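Local coordinates for Esterase/lipase-like protein (Caldicellulosiruptor lactoaceticus 6A, PDB 6A6O) that hydrolyses both acetyl esters and beta-1,4-xylosides, working as a bifunctional enzyme built on an alpha/beta-hydrolase fold, at residues S51-C56 / K119-P124; L112-S117 / R159-P164; A106-R111 / N153-E158. One frame throughout, in Å; residues are numbered along the deposited sequence.

Contact 1 of 3, residues S51-C56 / K119-P124; sequences SKQLPC and KLNIDP
L54 and I122 face each other in a parallel beta bridge, CA to CA 4.8 Å, where strand 54-60 enters the central sheet of the alpha/beta-hydrolase fold. Two backbone bonds make it: L54 N donates to N121 O at 3.0 Å, and D123 N donates to L54 O at 2.8 Å. The CA-H of I122 also leans on L54 O. N121 closes helix 117-120 with a Schellman motif, its positive phi (63°) swinging the chain into strand 122-123. With CG anti to the backbone N (chi1 -169°), its amide reaches the residue two before the bridged leucine, and ND2 donates to K52 O at 2.9 Å. That bond is bent (132° at the hydrogen) and comes from above the carbonyl plane, so it misses the lone pairs.

Q53 extends over the backbone of 122-124. From CB the side chain leads to CG, which passes above the peptide linking I122 to D123; beyond CG the chain is extended, and CD comes to 3.7 Å from D123 CA. At the tip the amide plane is nearly parallel to that of the D123 carboxylate, although the two side chains cross at about a right angle. OE1 packs against CB of D123, and NE2 rests on CD of P124 at 3.8 Å. A water bridges OE1 to OD2 of D123, the second leg weak; the carboxylate is held more firmly by its salt bridge to R126. This exposed amide is probably placed by packing and water.

On the buried side, F88 of the adjoining strand 86-91 touches both I122 and C56. These two also meet directly, CB of C56 lying 3.6 Å from CG2 of I122.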
loop_
_atom_site.group_PDB
_atom_site.type_symbol
_atom_site.label_atom_id
_atom_site.label_comp_id
_atom_site.label_asym_id
_atom_site.label_seq_id
_atom_site.Cartn_x
_atom_site.Cartn_y
_atom_site.Cartn_z
ATOM N N SER A 51 -24.199 1.825 8.935
ATOM C CA SER A 51 -25.166 0.738 8.989
ATOM C C SER A 51 -25.037 -0.234 7.821
ATOM O O SER A 51 -25.619 -1.323 7.875
ATOM C CB SER A 51 -26.593 1.302 9.025
ATOM O OG SER A 51 -26.905 1.979 7.819
ATOM N N LYS A 52 -24.306 0.132 6.773
ATOM C CA LYS A 52 -24.039 -0.741 5.641
ATOM C C LYS A 52 -22.572 -1.158 5.643
ATOM O O LYS A 52 -21.738 -0.597 6.361
ATOM C CB LYS A 52 -24.397 -0.045 4.320
ATOM C CG LYS A 52 -23.446 1.089 3.937
ATOM C CD LYS A 52 -24.110 2.121 3.027
ATOM C CE LYS A 52 -24.668 1.487 1.761
ATOM N NZ LYS A 52 -25.082 2.520 0.769
ATOM N N GLN A 53 -22.273 -2.172 4.835
ATOM C CA GLN A 53 -20.896 -2.596 4.628
ATOM C C GLN A 53 -20.102 -1.481 3.966
ATOM O O GLN A 53 -20.593 -0.810 3.053
ATOM C CB GLN A 53 -20.859 -3.837 3.739
ATOM C CG GLN A 53 -20.348 -5.079 4.404
ATOM C CD GLN A 53 -20.284 -6.233 3.424
ATOM O OE1 GLN A 53 -20.588 -6.070 2.235
ATOM N NE2 GLN A 53 -19.885 -7.403 3.911
ATOM N N LEU A 54 -18.863 -1.296 4.410
ATOM C CA LEU A 54 -18.087 -0.223 3.809
ATOM C C LEU A 54 -16.881 -0.760 3.053
ATOM O O LEU A 54 -16.324 -1.800 3.418
ATOM C CB LEU A 54 -17.587 0.760 4.868
ATOM C CG LEU A 54 -18.684 1.591 5.516
ATOM C CD1 LEU A 54 -18.053 2.466 6.560
ATOM C CD2 LEU A 54 -19.389 2.418 4.469
ATOM N N PRO A 55 -16.442 -0.053 2.015
ATOM C CA PRO A 55 -15.140 -0.349 1.414
ATOM C C PRO A 55 -14.024 0.141 2.325
ATOM O O PRO A 55 -14.233 0.953 3.235
ATOM C CB PRO A 55 -15.179 0.443 0.103
ATOM C CG PRO A 55 -15.990 1.650 0.459
ATOM C CD PRO A 55 -17.083 1.114 1.377
ATOM N N CYS A 56 -12.820 -0.373 2.071
ATOM C CA CYS A 56 -11.693 -0.179 2.971
ATOM C C CYS A 56 -10.421 0.052 2.164
ATOM O O CYS A 56 -10.197 -0.617 1.155
ATOM C CB CYS A 56 -11.514 -1.403 3.890
ATOM S SG CYS A 56 -9.984 -1.461 4.793
ATOM N N LYS A 119 -16.569 -8.513 11.207
ATOM C CA LYS A 119 -16.488 -7.865 12.512
ATOM C C LYS A 119 -16.263 -6.366 12.384
ATOM O O LYS A 119 -16.793 -5.581 13.179
ATOM C CB LYS A 119 -15.360 -8.494 13.324
ATOM C CG LYS A 119 -15.069 -7.820 14.651
ATOM C CD LYS A 119 -13.836 -8.440 15.304
ATOM C CE LYS A 119 -13.769 -8.131 16.796
ATOM N NZ LYS A 119 -14.830 -8.856 17.545
ATOM N N LEU A 120 -15.460 -5.949 11.406
ATOM C CA LEU A 120 -15.164 -4.538 11.186
ATOM C C LEU A 120 -16.158 -3.849 10.259
ATOM O O LEU A 120 -15.961 -2.670 9.949
ATOM C CB LEU A 120 -13.753 -4.378 10.613
ATOM C CG LEU A 120 -12.575 -4.995 11.364
ATOM C CD1 LEU A 120 -11.489 -5.409 10.375
ATOM C CD2 LEU A 120 -12.015 -4.024 12.379
ATOM N N ASN A 121 -17.198 -4.553 9.798
ATOM C CA ASN A 121 -18.223 -3.980 8.922
ATOM C C ASN A 121 -17.624 -3.520 7.591
ATOM O O ASN A 121 -17.987 -2.470 7.052
ATOM C CB ASN A 121 -18.969 -2.832 9.612
ATOM C CG ASN A 121 -20.203 -2.400 8.851
ATOM O OD1 ASN A 121 -20.865 -3.214 8.205
ATOM N ND2 ASN A 121 -20.508 -1.107 8.904
ATOM N N ILE A 122 -16.708 -4.324 7.050
ATOM C CA ILE A 122 -16.009 -4.021 5.803
ATOM C C ILE A 122 -16.376 -5.063 4.753
ATOM O O ILE A 122 -16.498 -6.253 5.064
ATOM C CB ILE A 122 -14.485 -3.988 6.035
ATOM C CG1 ILE A 122 -14.096 -2.713 6.785
ATOM C CG2 ILE A 122 -13.718 -4.144 4.722
ATOM C CD1 ILE A 122 -12.757 -2.815 7.457
ATOM N N ASP A 123 -16.552 -4.614 3.514
ATOM C CA ASP A 123 -16.787 -5.520 2.394
ATOM C C ASP A 123 -15.489 -6.248 2.072
ATOM O O ASP A 123 -14.502 -5.593 1.703
ATOM C CB ASP A 123 -17.291 -4.719 1.202
ATOM C CG ASP A 123 -17.606 -5.574 -0.020
ATOM O OD1 ASP A 123 -17.339 -6.798 -0.040
ATOM O OD2 ASP A 123 -18.150 -4.993 -0.984
ATOM N N PRO A 124 -15.421 -7.578 2.224
ATOM C CA PRO A 124 -14.152 -8.277 1.955
ATOM C C PRO A 124 -13.740 -8.226 0.493
ATOM O O PRO A 124 -12.576 -8.508 0.175
ATOM C CB PRO A 124 -14.438 -9.715 2.412
ATOM C CG PRO A 124 -15.911 -9.870 2.199
ATOM C CD PRO A 124 -16.512 -8.519 2.552
HETATM O O HOH W 1 -18.899 -7.414 6.107
HETATM O O HOH W 2 -20.987 -3.972 0.453
#

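Contact 2 of 3, residues L112-S117 / R159-P164; sequences LVRYFS and RVSCRP
R114 passes the first half of its side chain at a slant over V160: CB, CG and CD all pack on the CG1 methyl, with CG 3.5 Å from V160 CG1. The chain then bends at chi3 (-86°), which swings the guanidinium past the valine to the carbonyls of the loop. NH1 donates to S161 O at 3.0 Å and to R163 O at 2.9 Å. NH2 joins it on R163 O at 3.0 Å, so one oxygen is gripped end-on by two nitrogens. Both acceptors lie close to the guanidinium plane, but the carbonyls are turned differently: NH2 comes almost straight down the R163 C=O, while NH1 stands above the carbonyl plane of S161. The remaining N-H groups look outside the two segments, NE to P124 O and NH2 to the carboxylate of D165, which leaves every hydrogen of the group with a partner and its rotation fixed.

The loop is shaped from within by an ST turn, S161 OG accepting from R163 N at 3.0 Å, which probably helps hold its carbonyls toward the arginine. V160 divides its methyls. CG1 goes to R114, and CG2 meets the edge of the Y115 ring, 4.1 Å from CD1.

Here the C-terminal turn of helix 101-115 is tied to the connection that leads into strand 167-170. R114 also touches I127 and P164 touches V129, both on strand 127-132, while V113 packs on C56 and I58 of strand 54-60; the helix end thus lies between sheet and loop.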
loop_
_atom_site.group_PDB
_atom_site.type_symbol
_atom_site.label_atom_id
_atom_site.label_comp_id
_atom_site.label_asym_id
_atom_site.label_seq_id
_atom_site.Cartn_x
_atom_site.Cartn_y
_atom_site.Cartn_z
ATOM N N LEU A 112 -5.538 -10.180 7.234
ATOM C CA LEU A 112 -6.135 -9.899 8.541
ATOM C C LEU A 112 -7.409 -9.077 8.401
ATOM O O LEU A 112 -8.445 -9.407 8.989
ATOM C CB LEU A 112 -5.127 -9.166 9.419
ATOM C CG LEU A 112 -5.452 -8.956 10.904
ATOM C CD1 LEU A 112 -5.615 -10.308 11.582
ATOM C CD2 LEU A 112 -4.358 -8.149 11.576
ATOM N N VAL A 113 -7.348 -7.985 7.633
ATOM C CA VAL A 113 -8.530 -7.150 7.458
ATOM C C VAL A 113 -9.636 -7.933 6.760
ATOM O O VAL A 113 -10.816 -7.826 7.117
ATOM C CB VAL A 113 -8.165 -5.863 6.693
ATOM C CG1 VAL A 113 -9.422 -5.055 6.390
ATOM C CG2 VAL A 113 -7.168 -5.032 7.493
ATOM N N ARG A 114 -9.281 -8.739 5.759
ATOM C CA ARG A 114 -10.298 -9.520 5.070
ATOM C C ARG A 114 -10.897 -10.569 5.999
ATOM O O ARG A 114 -12.111 -10.807 5.976
ATOM C CB ARG A 114 -9.702 -10.178 3.828
ATOM C CG ARG A 114 -10.715 -10.854 2.949
ATOM C CD ARG A 114 -10.135 -11.128 1.558
ATOM N NE ARG A 114 -10.290 -9.969 0.681
ATOM C CZ ARG A 114 -9.326 -9.481 -0.101
ATOM N NH1 ARG A 114 -8.118 -10.036 -0.118
ATOM N NH2 ARG A 114 -9.575 -8.434 -0.867
ATOM N N TYR A 115 -10.056 -11.191 6.828
ATOM C CA TYR A 115 -10.544 -12.213 7.752
ATOM C C TYR A 115 -11.539 -11.627 8.746
ATOM O O TYR A 115 -12.569 -12.242 9.043
ATOM C CB TYR A 115 -9.373 -12.851 8.494
ATOM C CG TYR A 115 -9.809 -13.873 9.525
ATOM C CD1 TYR A 115 -10.275 -15.118 9.131
ATOM C CD2 TYR A 115 -9.764 -13.583 10.886
ATOM C CE1 TYR A 115 -10.681 -16.070 10.074
ATOM C CE2 TYR A 115 -10.168 -14.525 11.838
ATOM C CZ TYR A 115 -10.627 -15.759 11.420
ATOM O OH TYR A 115 -11.028 -16.700 12.346
ATOM N N PHE A 116 -11.245 -10.440 9.274
ATOM C CA PHE A 116 -12.094 -9.769 10.244
ATOM C C PHE A 116 -13.082 -8.804 9.600
ATOM O O PHE A 116 -13.610 -7.930 10.295
ATOM C CB PHE A 116 -11.230 -9.026 11.264
ATOM C CG PHE A 116 -10.582 -9.924 12.272
ATOM C CD1 PHE A 116 -11.352 -10.596 13.211
ATOM C CD2 PHE A 116 -9.205 -10.079 12.301
ATOM C CE1 PHE A 116 -10.762 -11.417 14.148
ATOM C CE2 PHE A 116 -8.610 -10.909 13.238
ATOM C CZ PHE A 116 -9.385 -11.574 14.157
ATOM N N SER A 117 -13.348 -8.944 8.298
ATOM C CA SER A 117 -14.153 -7.945 7.597
ATOM C C SER A 117 -15.571 -7.866 8.156
ATOM O O SER A 117 -16.128 -6.770 8.297
ATOM C CB SER A 117 -14.184 -8.242 6.095
ATOM O OG SER A 117 -14.689 -9.540 5.809
ATOM N N ARG A 159 -5.606 -18.641 5.544
ATOM C CA ARG A 159 -6.431 -19.229 4.500
ATOM C C ARG A 159 -7.037 -18.179 3.584
ATOM O O ARG A 159 -7.624 -18.538 2.563
ATOM C CB ARG A 159 -7.550 -20.074 5.123
ATOM C CG ARG A 159 -7.031 -21.126 6.098
ATOM C CD ARG A 159 -8.132 -21.752 6.936
ATOM N NE ARG A 159 -7.567 -22.483 8.069
ATOM C CZ ARG A 159 -8.239 -22.792 9.175
ATOM N NH1 ARG A 159 -9.513 -22.446 9.299
ATOM N NH2 ARG A 159 -7.638 -23.457 10.155
ATOM N N VAL A 160 -6.885 -16.903 3.918
ATOM C CA VAL A 160 -7.579 -15.809 3.242
ATOM C C VAL A 160 -6.656 -15.197 2.197
ATOM O O VAL A 160 -5.436 -15.123 2.400
ATOM C CB VAL A 160 -8.023 -14.762 4.281
ATOM C CG1 VAL A 160 -8.619 -13.555 3.624
ATOM C CG2 VAL A 160 -9.007 -15.392 5.283
ATOM N N SER A 161 -7.241 -14.762 1.079
ATOM C CA SER A 161 -6.482 -14.110 0.011
ATOM C C SER A 161 -5.834 -12.818 0.494
ATOM O O SER A 161 -6.429 -12.054 1.260
ATOM C CB SER A 161 -7.403 -13.801 -1.171
ATOM O OG SER A 161 -6.737 -13.006 -2.159
ATOM N N CYS A 162 -4.605 -12.560 0.031
ATOM C CA CYS A 162 -3.959 -11.278 0.278
ATOM C C CYS A 162 -3.988 -10.363 -0.946
ATOM O O CYS A 162 -3.243 -9.379 -0.991
ATOM C CB CYS A 162 -2.520 -11.471 0.770
ATOM S SG CYS A 162 -1.379 -12.160 -0.449
ATOM N N ARG A 163 -4.858 -10.639 -1.911
ATOM C CA ARG A 163 -4.950 -9.793 -3.097
ATOM C C ARG A 163 -5.793 -8.559 -2.799
ATOM O O ARG A 163 -6.951 -8.694 -2.383
ATOM C CB ARG A 163 -5.550 -10.570 -4.261
ATOM C CG ARG A 163 -5.807 -9.714 -5.485
ATOM C CD ARG A 163 -6.507 -10.507 -6.591
ATOM N NE ARG A 163 -6.639 -9.769 -7.850
ATOM C CZ ARG A 163 -7.667 -8.976 -8.146
ATOM N NH1 ARG A 163 -8.654 -8.794 -7.272
ATOM N NH2 ARG A 163 -7.724 -8.370 -9.322
ATOM N N PRO A 164 -5.265 -7.356 -2.976
ATOM C CA PRO A 164 -6.108 -6.167 -2.824
ATOM C C PRO A 164 -7.071 -6.037 -3.995
ATOM O O PRO A 164 -6.800 -6.484 -5.114
ATOM C CB PRO A 164 -5.095 -5.014 -2.781
ATOM C CG PRO A 164 -3.940 -5.497 -3.590
ATOM C CD PRO A 164 -3.891 -7.025 -3.408
#

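Contact 3 of 3, residues A106-R111 / N153-E158; sequences AKRAIR and NDDPVE
R108 leaves helix 101-115 with CG anti to the backbone N (chi1 -180°) and bends at chi2 (64°), which carries its guanidinium outward from the helix to D155 and E158. It is the centre of a salt-bridge network that joins this helix of the alpha/beta-hydrolase fold to the excursion before strand 167-170. NH1 serves both acids, E158 OE2 at 2.9 Å and D155 OD2 at 3.0 Å, each near the guanidinium plane. The glutamate carboxylate is nearly coplanar with the arginine group and offers its anti lone pair. The aspartate is steeply turned, and its OD2 takes a second, longer bond from NH2 at 3.3 Å. NE has its own acceptor, L23 O.

V157 roofs the arginine: CG1 sits 3.6 Å above the guanidinium plane, over its centre, and also reaches CB of R111. Two successive Asx turns shape the acidic loop, N153 OD1 accepting from D155 N and D155 OD1 from V157 N. The positive charge of this buried arginine would probably be offset by the two acids.

R111, salt-bridged to D147, packs its CB and CD on V157 O and has a long electrostatic pairing with E158, NE to OE1 at 3.6 Å, with no N-H aimed at the oxygen. A water completes the link, accepting from R111 NE at 2.9 Å and donating to E158 OE2.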
loop_
_atom_site.group_PDB
_atom_site.type_symbol
_atom_site.label_atom_id
_atom_site.label_comp_id
_atom_site.label_asym_id
_atom_site.label_seq_id
_atom_site.Cartn_x
_atom_site.Cartn_y
_atom_site.Cartn_z
ATOM N N ALA A 106 2.813 -6.624 4.811
ATOM C CA ALA A 106 1.742 -6.134 3.945
ATOM C C ALA A 106 0.767 -7.247 3.573
ATOM O O ALA A 106 -0.454 -7.038 3.571
ATOM C CB ALA A 106 2.341 -5.484 2.688
ATOM N N LYS A 107 1.277 -8.435 3.229
ATOM C CA LYS A 107 0.378 -9.533 2.895
ATOM C C LYS A 107 -0.473 -9.913 4.101
ATOM O O LYS A 107 -1.682 -10.149 3.978
ATOM C CB LYS A 107 1.179 -10.743 2.411
ATOM C CG LYS A 107 1.875 -10.552 1.066
ATOM C CD LYS A 107 2.447 -11.895 0.585
ATOM C CE LYS A 107 3.347 -11.725 -0.626
ATOM N NZ LYS A 107 4.003 -13.021 -0.976
ATOM N N ARG A 108 0.154 -9.975 5.274
ATOM C CA ARG A 108 -0.569 -10.329 6.492
ATOM C C ARG A 108 -1.671 -9.319 6.783
ATOM O O ARG A 108 -2.793 -9.695 7.149
ATOM C CB ARG A 108 0.412 -10.420 7.657
ATOM C CG ARG A 108 -0.228 -10.795 8.986
ATOM C CD ARG A 108 -0.831 -12.197 8.978
ATOM N NE ARG A 108 -1.451 -12.470 10.282
ATOM C CZ ARG A 108 -1.810 -13.674 10.727
ATOM N NH1 ARG A 108 -1.628 -14.759 9.983
ATOM N NH2 ARG A 108 -2.356 -13.792 11.936
ATOM N N ALA A 109 -1.369 -8.030 6.601
ATOM C CA ALA A 109 -2.353 -6.982 6.864
ATOM C C ALA A 109 -3.610 -7.165 6.018
ATOM O O ALA A 109 -4.731 -7.050 6.531
ATOM C CB ALA A 109 -1.725 -5.606 6.623
ATOM N N ILE A 110 -3.454 -7.470 4.727
ATOM C CA ILE A 110 -4.623 -7.664 3.866
ATOM C C ILE A 110 -5.419 -8.899 4.299
ATOM O O ILE A 110 -6.650 -8.856 4.406
ATOM C CB ILE A 110 -4.205 -7.749 2.384
ATOM C CG1 ILE A 110 -3.539 -6.438 1.941
ATOM C CG2 ILE A 110 -5.431 -8.018 1.496
ATOM C CD1 ILE A 110 -3.162 -6.430 0.465
ATOM N N ARG A 111 -4.732 -10.022 4.541
ATOM C CA ARG A 111 -5.425 -11.215 5.035
ATOM C C ARG A 111 -6.170 -10.931 6.334
ATOM O O ARG A 111 -7.303 -11.402 6.532
ATOM C CB ARG A 111 -4.434 -12.354 5.273
ATOM C CG ARG A 111 -3.644 -12.786 4.062
ATOM C CD ARG A 111 -3.005 -14.137 4.356
ATOM N NE ARG A 111 -1.718 -14.294 3.682
ATOM C CZ ARG A 111 -1.556 -14.777 2.454
ATOM N NH1 ARG A 111 -2.604 -15.149 1.718
ATOM N NH2 ARG A 111 -0.329 -14.877 1.957
ATOM N N ASN A 153 -4.211 -24.146 6.087
ATOM C CA ASN A 153 -3.375 -23.632 7.166
ATOM C C ASN A 153 -4.081 -23.741 8.518
ATOM O O ASN A 153 -5.307 -23.621 8.620
ATOM C CB ASN A 153 -3.001 -22.173 6.908
ATOM C CG ASN A 153 -1.695 -21.783 7.558
ATOM O OD1 ASN A 153 -1.656 -21.412 8.732
ATOM N ND2 ASN A 153 -0.612 -21.852 6.792
ATOM N N ASP A 154 -3.279 -23.948 9.567
ATOM C CA ASP A 154 -3.807 -23.987 10.928
ATOM C C ASP A 154 -4.261 -22.610 11.396
ATOM O O ASP A 154 -5.135 -22.513 12.265
ATOM C CB ASP A 154 -2.753 -24.542 11.890
ATOM C CG ASP A 154 -2.585 -26.047 11.766
ATOM O OD1 ASP A 154 -3.552 -26.724 11.349
ATOM O OD2 ASP A 154 -1.487 -26.551 12.084
ATOM N N ASP A 155 -3.665 -21.544 10.845
ATOM C CA ASP A 155 -4.085 -20.174 11.122
ATOM C C ASP A 155 -5.197 -19.815 10.147
ATOM O O ASP A 155 -4.938 -19.746 8.934
ATOM C CB ASP A 155 -2.909 -19.216 10.960
ATOM C CG ASP A 155 -3.204 -17.809 11.460
ATOM O OD1 ASP A 155 -4.387 -17.430 11.581
ATOM O OD2 ASP A 155 -2.231 -17.076 11.737
ATOM N N PRO A 156 -6.427 -19.575 10.610
ATOM C CA PRO A 156 -7.507 -19.229 9.671
ATOM C C PRO A 156 -7.215 -17.978 8.862
ATOM O O PRO A 156 -7.694 -17.860 7.726
ATOM C CB PRO A 156 -8.726 -19.032 10.583
ATOM C CG PRO A 156 -8.360 -19.728 11.876
ATOM C CD PRO A 156 -6.882 -19.588 12.011
ATOM N N VAL A 157 -6.450 -17.038 9.418
ATOM C CA VAL A 157 -6.113 -15.826 8.671
ATOM C C VAL A 157 -5.299 -16.175 7.430
ATOM O O VAL A 157 -5.464 -15.565 6.366
ATOM C CB VAL A 157 -5.367 -14.828 9.575
ATOM C CG1 VAL A 157 -4.895 -13.612 8.760
ATOM C CG2 VAL A 157 -6.260 -14.369 10.708
ATOM N N GLU A 158 -4.417 -17.172 7.541
ATOM C CA GLU A 158 -3.582 -17.555 6.407
ATOM C C GLU A 158 -4.366 -18.233 5.291
ATOM O O GLU A 158 -3.845 -18.366 4.176
ATOM C CB GLU A 158 -2.445 -18.453 6.896
ATOM C CG GLU A 158 -1.423 -17.720 7.736
ATOM C CD GLU A 158 -0.645 -16.674 6.936
ATOM O OE1 GLU A 158 -0.333 -16.942 5.756
ATOM O OE2 GLU A 158 -0.336 -15.590 7.489
HETATM O O HOH W 3 -4.308 -15.566 13.685
HETATM O O HOH W 4 0.041 -13.576 5.817
#

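The segments come along the chain as 51-56, 106-111, 112-117, 119-124, 153-158 and 159-164, so all three contacts interlock. Contacts 2 and 3 share helix 101-115 and the loop before strand 167-170; their centres are about 6 Å apart, and V160 O receives a probable hydrogen bond from R111 NH1. Contact 1 lies about 13 Å from contact 2 and 18 Å from contact 3, centre to centre. It touches contact 2 directly, with I122 N probably bonded to S117 O. Together they lie on and beside the crossover through helix 101-115 that joins strands 86-91 and 127-132, so that the helix is tied at one end to the sheet and at its side to the loop.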